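Local coordinates for protein lipopolysaccharide core heptose(I) kinase WaaP (Pseudomonas aeruginosa, PDB 6DFL) that phosphorylates the first heptose of the lipopolysaccharide core with ATP and also acts as a protein-tyrosine kinase that phosphorylates itself, at residues V159-C164 against I187-A192; L73-E78 against Q108-V113; D163-H168 against L207-F212. One frame throughout, in Å; residues are numbered along the deposited sequence.

How the contacts relate
Contacts 1 and 3 start from the same loop: they share Asp163 and Cys164, with centres about 10 Å apart, and the loop turns one side to 187-192 and the other to helix 200-212. Contact 2 belongs to the other lobe, where helix 76-87 meets strand 109-115; it touches contact 1, Gln77 and Glu78 packing on backbone oxygens of 189-192, but not contact 3, whose centre is about 23 Å away. Contacts 2 and 3 are buried and largely apolar, one with a single backbone-to-serine hydrogen bond across it and Glu78 paired with Lys51 at its edge, the other lining a lipid pocket. Contact 1, only partly buried, holds charged groups round the probably catalytic aspartate.

Contact 1 of 3, residues V159-C164 against I187-A192; sequences VNHRDC and IDLHRA
Arg191 takes hold of Asp163 side-on, one nitrogen on each carboxylate oxygen. NE meets Asp163 OD2 at 3.1 Å in an almost straight bond from the syn side, and Arg191 NH2 reaches Asp163 OD1 at 2.8 Å. The carboxylate and guanidinium planes are turned 30° apart, which is why OD1 is met from above the carboxylate plane. The Arg162 guanidinium lies over one face of Arg191, centres 4.6 Å apart and planes at 24°, while the carboxylate sits at the edge; like charges can probably stack here because of the acid beside them. His190 brings CE1 obliquely to 3.1 Å from Asp163 OD2, its ring steadied by a bond from ND1 to the syn lone pair of Asp188 OD1 (2.7 Å).

The CB of His161 points away from 187-192, but with CG anti to the backbone N (chi1 -162°) the ring comes back against it. Leu189 CD2 rests over one ring face, 3.7 Å from the centroid, and the ring edge faces the carbonyls of Ile187 and Asp188; NE2 to Asp188 O is modelled doubtfully short.

His161, Arg162 and Asp163 form the HRD motif of protein kinases, with Asp163 the probable catalytic base, and Asp188, opening Asp-Leu-His, probably stands where DFG begins in relatives. Helix 200-212 holds the HRD backbone through Asp206, helix 137-156 lies against His161, helix 76-87 packs on Leu189, and strand 159-160 pairs with strand 193-194.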
loop_
_atom_site.group_PDB
_atom_site.type_symbol
_atom_site.label_atom_id
_atom_site.label_comp_id
_atom_site.label_asym_id
_atom_site.label_seq_id
_atom_site.Cartn_x
_atom_site.Cartn_y
_atom_site.Cartn_z
ATOM N N VAL A 159 2.605 -9.604 10.123
ATOM C CA VAL A 159 3.540 -8.486 10.102
ATOM C C VAL A 159 2.750 -7.191 10.066
ATOM O O VAL A 159 1.931 -6.992 9.162
ATOM C CB VAL A 159 4.479 -8.559 8.893
ATOM C CG1 VAL A 159 5.249 -7.254 8.766
ATOM C CG2 VAL A 159 5.421 -9.710 9.040
ATOM N N ASN A 160 2.996 -6.309 11.029
ATOM C CA ASN A 160 2.551 -4.929 10.923
ATOM C C ASN A 160 3.761 -4.022 10.678
ATOM O O ASN A 160 4.834 -4.199 11.270
ATOM C CB ASN A 160 1.754 -4.477 12.156
ATOM C CG ASN A 160 2.573 -4.481 13.421
ATOM O OD1 ASN A 160 2.871 -5.544 13.950
ATOM N ND2 ASN A 160 2.935 -3.280 13.931
ATOM N N HIS A 161 3.584 -3.058 9.783
ATOM C CA HIS A 161 4.723 -2.325 9.264
ATOM C C HIS A 161 5.303 -1.385 10.301
ATOM O O HIS A 161 6.491 -1.463 10.602
ATOM C CB HIS A 161 4.331 -1.542 8.026
ATOM C CG HIS A 161 5.499 -1.115 7.220
ATOM N ND1 HIS A 161 5.667 -1.479 5.903
ATOM C CD2 HIS A 161 6.591 -0.392 7.560
ATOM C CE1 HIS A 161 6.803 -0.969 5.457
ATOM N NE2 HIS A 161 7.386 -0.314 6.444
ATOM N N ARG A 162 4.466 -0.496 10.837
ATOM C CA ARG A 162 4.771 0.546 11.818
ATOM C C ARG A 162 5.234 1.824 11.138
ATOM O O ARG A 162 5.113 2.904 11.709
ATOM C CB ARG A 162 5.795 0.101 12.844
ATOM C CG ARG A 162 5.214 -0.804 13.866
ATOM C CD ARG A 162 5.989 -0.737 15.127
ATOM N NE ARG A 162 5.570 0.408 15.937
ATOM C CZ ARG A 162 6.035 0.660 17.156
ATOM N NH1 ARG A 162 6.934 -0.154 17.691
ATOM N NH2 ARG A 162 5.577 1.698 17.838
ATOM N N ASP A 163 5.706 1.721 9.904
ATOM C CA ASP A 163 5.938 2.861 9.033
ATOM C C ASP A 163 5.298 2.632 7.673
ATOM O O ASP A 163 5.948 2.690 6.622
ATOM C CB ASP A 163 7.435 3.096 8.929
ATOM C CG ASP A 163 8.020 3.516 10.249
ATOM O OD1 ASP A 163 7.596 4.571 10.757
ATOM O OD2 ASP A 163 8.853 2.778 10.793
ATOM N N CYS A 164 3.988 2.370 7.691
ATOM C CA CYS A 164 3.228 2.018 6.499
ATOM C C CYS A 164 2.792 3.292 5.789
ATOM O O CYS A 164 1.726 3.852 6.047
ATOM C CB CYS A 164 2.040 1.154 6.884
ATOM S SG CYS A 164 1.469 0.206 5.525
ATOM N N ILE A 187 9.143 -1.635 1.389
ATOM C CA ILE A 187 10.476 -1.530 1.968
ATOM C C ILE A 187 10.352 -0.935 3.352
ATOM O O ILE A 187 9.243 -0.809 3.883
ATOM C CB ILE A 187 11.411 -0.680 1.095
ATOM C CG1 ILE A 187 10.873 0.753 1.027
ATOM C CG2 ILE A 187 11.551 -1.291 -0.291
ATOM C CD1 ILE A 187 11.888 1.794 0.601
ATOM N N ASP A 188 11.498 -0.511 3.898
ATOM C CA ASP A 188 11.723 -0.060 5.260
ATOM C C ASP A 188 10.919 -0.791 6.309
ATOM O O ASP A 188 9.850 -0.320 6.710
ATOM C CB ASP A 188 11.415 1.411 5.443
ATOM C CG ASP A 188 11.650 1.837 6.880
ATOM O OD1 ASP A 188 12.687 1.422 7.443
ATOM O OD2 ASP A 188 10.801 2.529 7.467
ATOM N N LEU A 189 11.444 -1.901 6.809
ATOM C CA LEU A 189 10.756 -2.651 7.844
ATOM C C LEU A 189 11.501 -2.564 9.171
ATOM O O LEU A 189 11.395 -3.467 10.007
ATOM C CB LEU A 189 10.572 -4.091 7.372
ATOM C CG LEU A 189 9.686 -4.136 6.119
ATOM C CD1 LEU A 189 9.919 -5.357 5.277
ATOM C CD2 LEU A 189 8.240 -4.080 6.531
ATOM N N HIS A 190 12.241 -1.475 9.384
ATOM C CA HIS A 190 13.227 -1.459 10.463
ATOM C C HIS A 190 12.570 -1.555 11.835
ATOM O O HIS A 190 13.181 -2.088 12.769
ATOM C CB HIS A 190 14.102 -0.204 10.355
ATOM C CG HIS A 190 13.418 1.034 10.827
ATOM N ND1 HIS A 190 12.422 1.655 10.103
ATOM C CD2 HIS A 190 13.535 1.727 11.980
ATOM C CE1 HIS A 190 11.966 2.691 10.782
ATOM N NE2 HIS A 190 12.629 2.760 11.922
ATOM N N ARG A 191 11.325 -1.081 11.959
ATOM C CA ARG A 191 10.469 -1.205 13.140
ATOM C C ARG A 191 9.342 -2.241 12.995
ATOM O O ARG A 191 8.416 -2.237 13.811
ATOM C CB ARG A 191 9.790 0.127 13.454
ATOM C CG ARG A 191 10.672 1.236 13.901
ATOM C CD ARG A 191 9.834 2.235 14.679
ATOM N NE ARG A 191 8.857 2.927 13.850
ATOM C CZ ARG A 191 7.901 3.707 14.337
ATOM N NH1 ARG A 191 7.787 3.878 15.647
ATOM N NH2 ARG A 191 7.054 4.305 13.510
ATOM N N ALA A 192 9.355 -3.071 11.961
ATOM C CA ALA A 192 8.245 -3.978 11.753
ATOM C C ALA A 192 8.198 -5.049 12.833
ATOM O O ALA A 192 9.222 -5.614 13.238
ATOM C CB ALA A 192 8.333 -4.647 10.373
#

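Contact 2 of 3, residues L73-E78 against Q108-V113; sequences LGARQE and QHSFIV
Glu78 lies along Ile112, and it can be followed outward from the helix. Its CB stands 4.1 Å from Ile112 CD1. CG, anti to the backbone N (chi1 -159°), keeps the same spacing from that methyl, and the chain extended beyond it leaves CD scarcely farther. At the tip the two carboxylate oxygens part company: OE1 comes to 3.6 Å from Ile112 CG2, whereas OE2 makes a salt bridge with Lys51 of the neighbouring strand 48-53. Ile112 thus flanks the acid with one branch along the stem and the other at the oxygen.

The same CG2 also touches Ala75 CB at 3.5 Å, so this isoleucine fills the angle between the residues leading into helix 76-87 and the strand. Two residues earlier on the strand the contact turns polar. Ser110 OG, held between its own nitrogen and carbonyl carbon (chi1 78°), accepts a nearly straight hydrogen bond from Ala75 N at 2.9 Å (169°), and Ala75 CB lies close beside the hydroxyl.

Helix 76-87 probably corresponds to helix C of the kinase fold and strand 109-115 to a central strand of the N-lobe sheet, Glu78 and Lys51 matching the glutamate-lysine pair characteristic of active protein kinases. With Ile112 along one side of this buried side chain, the charge attraction to Lys51 is probably strengthened.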
loop_
_atom_site.group_PDB
_atom_site.type_symbol
_atom_site.label_atom_id
_atom_site.label_comp_id
_atom_site.label_asym_id
_atom_site.label_seq_id
_atom_site.Cartn_x
_atom_site.Cartn_y
_atom_site.Cartn_z
ATOM N N LEU A 73 15.883 -1.718 20.332
ATOM C CA LEU A 73 15.611 -1.835 18.903
ATOM C C LEU A 73 16.859 -2.247 18.125
ATOM O O LEU A 73 17.905 -1.589 18.231
ATOM C CB LEU A 73 15.081 -0.511 18.350
ATOM C CG LEU A 73 14.868 -0.477 16.827
ATOM C CD1 LEU A 73 13.768 -1.452 16.358
ATOM C CD2 LEU A 73 14.584 0.951 16.345
ATOM N N GLY A 74 16.741 -3.315 17.331
ATOM C CA GLY A 74 17.863 -3.803 16.544
ATOM C C GLY A 74 17.452 -4.360 15.192
ATOM O O GLY A 74 16.275 -4.316 14.840
ATOM N N ALA A 75 18.404 -4.904 14.430
ATOM C CA ALA A 75 18.137 -5.430 13.095
ATOM C C ALA A 75 17.148 -6.594 13.081
ATOM O O ALA A 75 16.682 -6.983 12.002
ATOM C CB ALA A 75 19.438 -5.891 12.450
ATOM N N ARG A 76 16.841 -7.169 14.240
ATOM C CA ARG A 76 15.965 -8.331 14.279
ATOM C C ARG A 76 14.605 -8.010 13.681
ATOM O O ARG A 76 14.053 -8.820 12.926
ATOM C CB ARG A 76 15.824 -8.812 15.717
ATOM C CG ARG A 76 14.959 -10.009 15.915
ATOM C CD ARG A 76 14.869 -10.306 17.390
ATOM N NE ARG A 76 16.168 -10.664 17.950
ATOM C CZ ARG A 76 16.359 -10.991 19.221
ATOM N NH1 ARG A 76 15.325 -11.001 20.053
ATOM N NH2 ARG A 76 17.573 -11.312 19.660
ATOM N N GLN A 77 14.067 -6.823 13.977
ATOM C CA GLN A 77 12.738 -6.462 13.494
ATOM C C GLN A 77 12.650 -6.579 11.978
ATOM O O GLN A 77 11.796 -7.301 11.445
ATOM C CB GLN A 77 12.375 -5.048 13.935
ATOM C CG GLN A 77 11.762 -4.972 15.298
ATOM C CD GLN A 77 12.773 -5.191 16.388
ATOM O OE1 GLN A 77 13.928 -4.744 16.301
ATOM N NE2 GLN A 77 12.352 -5.878 17.436
ATOM N N GLU A 78 13.509 -5.851 11.270
ATOM C CA GLU A 78 13.573 -5.957 9.819
ATOM C C GLU A 78 13.762 -7.402 9.366
ATOM O O GLU A 78 13.113 -7.851 8.416
ATOM C CB GLU A 78 14.704 -5.077 9.298
ATOM C CG GLU A 78 14.592 -4.702 7.841
ATOM C CD GLU A 78 15.679 -3.716 7.427
ATOM O OE1 GLU A 78 16.373 -3.189 8.329
ATOM O OE2 GLU A 78 15.840 -3.481 6.207
ATOM N N GLN A 108 22.302 -5.751 22.314
ATOM C CA GLN A 108 23.004 -6.540 21.310
ATOM C C GLN A 108 23.674 -5.635 20.280
ATOM O O GLN A 108 23.213 -4.526 20.013
ATOM C CB GLN A 108 22.023 -7.478 20.589
ATOM C CG GLN A 108 21.423 -8.608 21.422
ATOM C CD GLN A 108 22.331 -9.822 21.481
ATOM O OE1 GLN A 108 22.781 -10.327 20.450
ATOM N NE2 GLN A 108 22.629 -10.280 22.692
ATOM N N HIS A 109 24.752 -6.127 19.680
ATOM C CA HIS A 109 25.330 -5.533 18.478
ATOM C C HIS A 109 24.747 -6.272 17.272
ATOM O O HIS A 109 24.947 -7.481 17.132
ATOM C CB HIS A 109 26.861 -5.635 18.501
ATOM C CG HIS A 109 27.538 -5.145 17.250
ATOM N ND1 HIS A 109 28.787 -5.586 16.860
ATOM C CD2 HIS A 109 27.158 -4.239 16.317
ATOM C CE1 HIS A 109 29.138 -4.986 15.735
ATOM N NE2 HIS A 109 28.167 -4.162 15.384
ATOM N N SER A 110 24.025 -5.568 16.407
ATOM C CA SER A 110 23.429 -6.256 15.273
ATOM C C SER A 110 23.673 -5.518 13.971
ATOM O O SER A 110 24.029 -4.343 13.943
ATOM C CB SER A 110 21.922 -6.460 15.451
ATOM O OG SER A 110 21.220 -5.251 15.187
ATOM N N PHE A 111 23.427 -6.235 12.880
ATOM C CA PHE A 111 23.524 -5.666 11.551
ATOM C C PHE A 111 22.607 -6.437 10.614
ATOM O O PHE A 111 22.300 -7.614 10.841
ATOM C CB PHE A 111 24.959 -5.700 11.028
ATOM C CG PHE A 111 25.462 -7.081 10.713
ATOM C CD1 PHE A 111 25.308 -7.622 9.433
ATOM C CD2 PHE A 111 26.092 -7.841 11.685
ATOM C CE1 PHE A 111 25.764 -8.897 9.131
ATOM C CE2 PHE A 111 26.564 -9.113 11.391
ATOM C CZ PHE A 111 26.389 -9.649 10.109
ATOM N N ILE A 112 22.195 -5.762 9.550
ATOM C CA ILE A 112 21.497 -6.416 8.458
ATOM C C ILE A 112 21.795 -5.652 7.180
ATOM O O ILE A 112 21.702 -4.424 7.142
ATOM C CB ILE A 112 19.976 -6.518 8.726
ATOM C CG1 ILE A 112 19.251 -7.171 7.561
ATOM C CG2 ILE A 112 19.365 -5.154 9.023
ATOM C CD1 ILE A 112 17.765 -7.327 7.834
ATOM N N VAL A 113 22.120 -6.388 6.126
ATOM C CA VAL A 113 22.394 -5.832 4.808
ATOM C C VAL A 113 21.326 -6.330 3.833
ATOM O O VAL A 113 21.194 -7.540 3.631
ATOM C CB VAL A 113 23.786 -6.240 4.319
ATOM C CG1 VAL A 113 24.053 -5.602 2.984
ATOM C CG2 VAL A 113 24.823 -5.875 5.360
#

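Contact 3 of 3, residues D163-H168 against L207-F212. With G9S (S-[2-({N-[(2S)-2-hydroxy-3,3-dimethyl-4-(phosphonooxy)butanoyl]-beta-alanyl}amino)ethyl] hexadecanethioate), chain C.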
loop_
_atom_site.group_PDB
_atom_site.type_symbol
_atom_site.label_atom_id
_atom_site.label_comp_id
_atom_site.label_asym_id
_atom_site.label_seq_id
_atom_site.Cartn_x
_atom_site.Cartn_y
_atom_site.Cartn_z
ATOM N N ASP A 163 5.706 1.721 9.904
ATOM C CA ASP A 163 5.938 2.861 9.033
ATOM C C ASP A 163 5.298 2.632 7.673
ATOM O O ASP A 163 5.948 2.690 6.622
ATOM C CB ASP A 163 7.435 3.096 8.929
ATOM C CG ASP A 163 8.020 3.516 10.249
ATOM O OD1 ASP A 163 7.596 4.571 10.757
ATOM O OD2 ASP A 163 8.853 2.778 10.793
ATOM N N CYS A 164 3.988 2.370 7.691
ATOM C CA CYS A 164 3.228 2.018 6.499
ATOM C C CYS A 164 2.792 3.292 5.789
ATOM O O CYS A 164 1.726 3.852 6.047
ATOM C CB CYS A 164 2.040 1.154 6.884
ATOM S SG CYS A 164 1.469 0.206 5.525
ATOM N N TYR A 165 3.655 3.792 4.913
ATOM C CA TYR A 165 3.366 4.987 4.141
ATOM C C TYR A 165 3.570 4.661 2.681
ATOM O O TYR A 165 4.328 3.749 2.332
ATOM C CB TYR A 165 4.277 6.171 4.505
ATOM C CG TYR A 165 4.652 6.233 5.946
ATOM C CD1 TYR A 165 3.681 6.324 6.932
ATOM C CD2 TYR A 165 5.999 6.240 6.338
ATOM C CE1 TYR A 165 4.034 6.394 8.286
ATOM C CE2 TYR A 165 6.367 6.323 7.689
ATOM C CZ TYR A 165 5.378 6.402 8.652
ATOM O OH TYR A 165 5.718 6.460 9.979
ATOM N N ILE A 166 2.936 5.457 1.819
ATOM C CA ILE A 166 3.112 5.210 0.395
ATOM C C ILE A 166 4.569 5.341 -0.017
ATOM O O ILE A 166 5.008 4.668 -0.951
ATOM C CB ILE A 166 2.174 6.098 -0.445
ATOM C CG1 ILE A 166 2.278 7.572 -0.069
ATOM C CG2 ILE A 166 0.734 5.623 -0.261
ATOM C CD1 ILE A 166 1.485 8.488 -0.983
ATOM N N CYS A 167 5.373 6.153 0.689
ATOM C CA CYS A 167 6.759 6.236 0.243
ATOM C C CYS A 167 7.515 4.931 0.483
ATOM O O CYS A 167 8.531 4.688 -0.172
ATOM C CB CYS A 167 7.488 7.431 0.875
ATOM S SG CYS A 167 7.571 7.577 2.655
ATOM N N HIS A 168 7.033 4.054 1.365
ATOM C CA HIS A 168 7.712 2.787 1.584
ATOM C C HIS A 168 7.214 1.688 0.669
ATOM O O HIS A 168 7.442 0.502 0.950
ATOM C CB HIS A 168 7.603 2.377 3.044
ATOM C CG HIS A 168 8.409 3.249 3.941
ATOM N ND1 HIS A 168 7.982 3.630 5.193
ATOM C CD2 HIS A 168 9.604 3.865 3.743
ATOM C CE1 HIS A 168 8.890 4.421 5.742
ATOM N NE2 HIS A 168 9.886 4.570 4.886
ATOM N N LEU A 207 -2.921 1.029 8.889
ATOM C CA LEU A 207 -3.955 1.543 8.002
ATOM C C LEU A 207 -4.128 3.039 8.166
ATOM O O LEU A 207 -4.329 3.759 7.186
ATOM C CB LEU A 207 -5.293 0.858 8.277
ATOM C CG LEU A 207 -5.532 -0.610 7.930
ATOM C CD1 LEU A 207 -6.926 -0.974 8.398
ATOM C CD2 LEU A 207 -5.352 -0.831 6.446
ATOM N N ALA A 208 -4.110 3.516 9.405
ATOM C CA ALA A 208 -4.130 4.951 9.653
ATOM C C ALA A 208 -2.965 5.633 8.954
ATOM O O ALA A 208 -3.147 6.578 8.180
ATOM C CB ALA A 208 -4.091 5.210 11.157
ATOM N N ALA A 209 -1.751 5.147 9.198
ATOM C CA ALA A 209 -0.577 5.798 8.630
ATOM C C ALA A 209 -0.609 5.741 7.108
ATOM O O ALA A 209 -0.320 6.739 6.437
ATOM C CB ALA A 209 0.690 5.153 9.182
ATOM N N LEU A 210 -0.992 4.594 6.532
ATOM C CA LEU A 210 -1.045 4.534 5.078
ATOM C C LEU A 210 -1.994 5.586 4.533
ATOM O O LEU A 210 -1.664 6.297 3.575
ATOM C CB LEU A 210 -1.443 3.145 4.620
ATOM C CG LEU A 210 -1.372 3.069 3.108
ATOM C CD1 LEU A 210 0.026 3.324 2.619
ATOM C CD2 LEU A 210 -1.873 1.710 2.632
ATOM N N TYR A 211 -3.144 5.755 5.182
ATOM C CA TYR A 211 -4.108 6.755 4.744
ATOM C C TYR A 211 -3.538 8.173 4.866
ATOM O O TYR A 211 -3.633 8.970 3.930
ATOM C CB TYR A 211 -5.392 6.620 5.557
ATOM C CG TYR A 211 -6.509 7.535 5.118
ATOM C CD1 TYR A 211 -6.655 7.899 3.789
ATOM C CD2 TYR A 211 -7.407 8.050 6.042
ATOM C CE1 TYR A 211 -7.678 8.744 3.386
ATOM C CE2 TYR A 211 -8.433 8.887 5.650
ATOM C CZ TYR A 211 -8.554 9.241 4.324
ATOM O OH TYR A 211 -9.574 10.078 3.931
ATOM N N PHE A 212 -2.964 8.518 6.017
ATOM C CA PHE A 212 -2.497 9.895 6.168
ATOM C C PHE A 212 -1.374 10.197 5.199
ATOM O O PHE A 212 -1.263 11.326 4.726
ATOM C CB PHE A 212 -2.089 10.160 7.610
ATOM C CG PHE A 212 -3.177 9.808 8.598
ATOM C CD1 PHE A 212 -4.511 9.908 8.230
ATOM C CD2 PHE A 212 -2.878 9.352 9.866
ATOM C CE1 PHE A 212 -5.517 9.591 9.106
ATOM C CE2 PHE A 212 -3.907 9.022 10.753
ATOM C CZ PHE A 212 -5.218 9.144 10.360
HETATM C C1 G9S C . -16.130 6.267 2.988
HETATM C C2 G9S C . -17.636 8.056 2.048
HETATM C C3 G9S C . -18.487 9.296 2.269
HETATM C C4 G9S C . -19.649 9.138 3.233
HETATM C C5 G9S C . -20.533 7.045 4.557
HETATM C C6 G9S C . -22.147 6.068 2.684
HETATM C C7 G9S C . -23.610 6.164 2.320
HETATM C C8 G9S C . -21.316 6.486 1.500
HETATM C C10 G9S C . -13.196 6.145 4.894
HETATM C C11 G9S C . -12.233 6.539 5.978
HETATM C C12 G9S C . -10.777 6.286 5.661
HETATM C C13 G9S C . -10.489 5.798 4.252
HETATM C C14 G9S C . -9.883 4.393 4.132
HETATM C C15 G9S C . -8.382 4.305 3.903
HETATM C C16 G9S C . -7.862 4.594 2.514
HETATM N N2 G9S C . -16.942 7.443 3.171
HETATM C C19 G9S C . -14.709 6.497 2.538
HETATM C C20 G9S C . -21.859 4.641 3.040
HETATM C C21 G9S C . -6.551 3.943 2.086
HETATM C C22 G9S C . -5.817 4.684 0.973
HETATM C C23 G9S C . -4.362 4.391 0.748
HETATM C C24 G9S C . -4.000 3.864 -0.625
HETATM C C25 G9S C . -2.535 3.759 -1.033
HETATM C C26 G9S C . -2.213 3.734 -2.530
HETATM C C27 G9S C . -1.971 5.069 -3.211
HETATM C C28 G9S C . -1.409 5.006 -4.599
HETATM C C29 G9S C . -0.064 5.620 -4.834
HETATM C C30 G9S C . -21.925 7.009 3.912
HETATM N N3 G9S C . -19.507 8.047 4.230
HETATM O O2 G9S C . -17.548 7.566 0.928
HETATM O O3 G9S C . -13.794 5.076 4.917
HETATM O O4 G9S C . -20.259 6.200 5.404
HETATM O O5 G9S C . -22.365 8.299 3.682
HETATM O O6 G9S C . -24.489 6.396 3.375
HETATM O O8 G9S C . -26.828 6.540 4.318
HETATM O O9 G9S C . -25.880 4.292 3.723
HETATM P P1 G9S C . -25.929 5.766 3.376
HETATM S S1 G9S C . -13.677 7.372 3.705
#
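The loop 163-168 makes its nearest pass to helix 200-212 at Tyr165 and Leu210, their CA atoms 4.5 Å apart, at the close of an inverse gamma turn centred on Cys164. That turn sets Cys164 O against the helix backbone, 3.2 Å from Ala209 C; Leu210 N is also near, but the angle is too poor for a hydrogen bond.

Tyr165 meets Ala209 with its ring edge, CE1 lying 3.7 Å from Ala209 CB. One face of the same ring lies over the carbonyl carbon of Asp163, and its hydroxyl makes a weak bond back to Asp163 OD1. His168 fastens the loop from the other end: ND1 donates to Asp163 O at 2.7 Å, in the carbonyl plane and with a C=O...N angle of 151°. Both residues therefore fold back on the residue that is probably the catalytic base.

This matches the catalytic loop of a protein kinase C-lobe, seated on helix 200-212, which probably corresponds to helix F. In relatives that helix is the buried core on which the loop is built.

Farther along, Leu210 carries the apolar seam. Its CG stands anti to the backbone nitrogen (chi1 -175°), and with chi2 at 61° CD1 comes to 3.8 Å from Ile166 CG2, the two side chains crossing at about a right angle. Both residues also meet the palmitoyl chain of the bound acyl-phosphopantetheine: Ile166 CG2 lies 3.8 Å from C25, and Leu210 CG is 4.0 Å from C23. Nearer the thioester, the Tyr211 ring lays one face over the chain, CE2 reaching C12 at 3.5 Å. The ring is tethered by its hydroxyl, which hydrogen-bonds to Lys224 of helix 221-232 and Glu251 of helix 244-257.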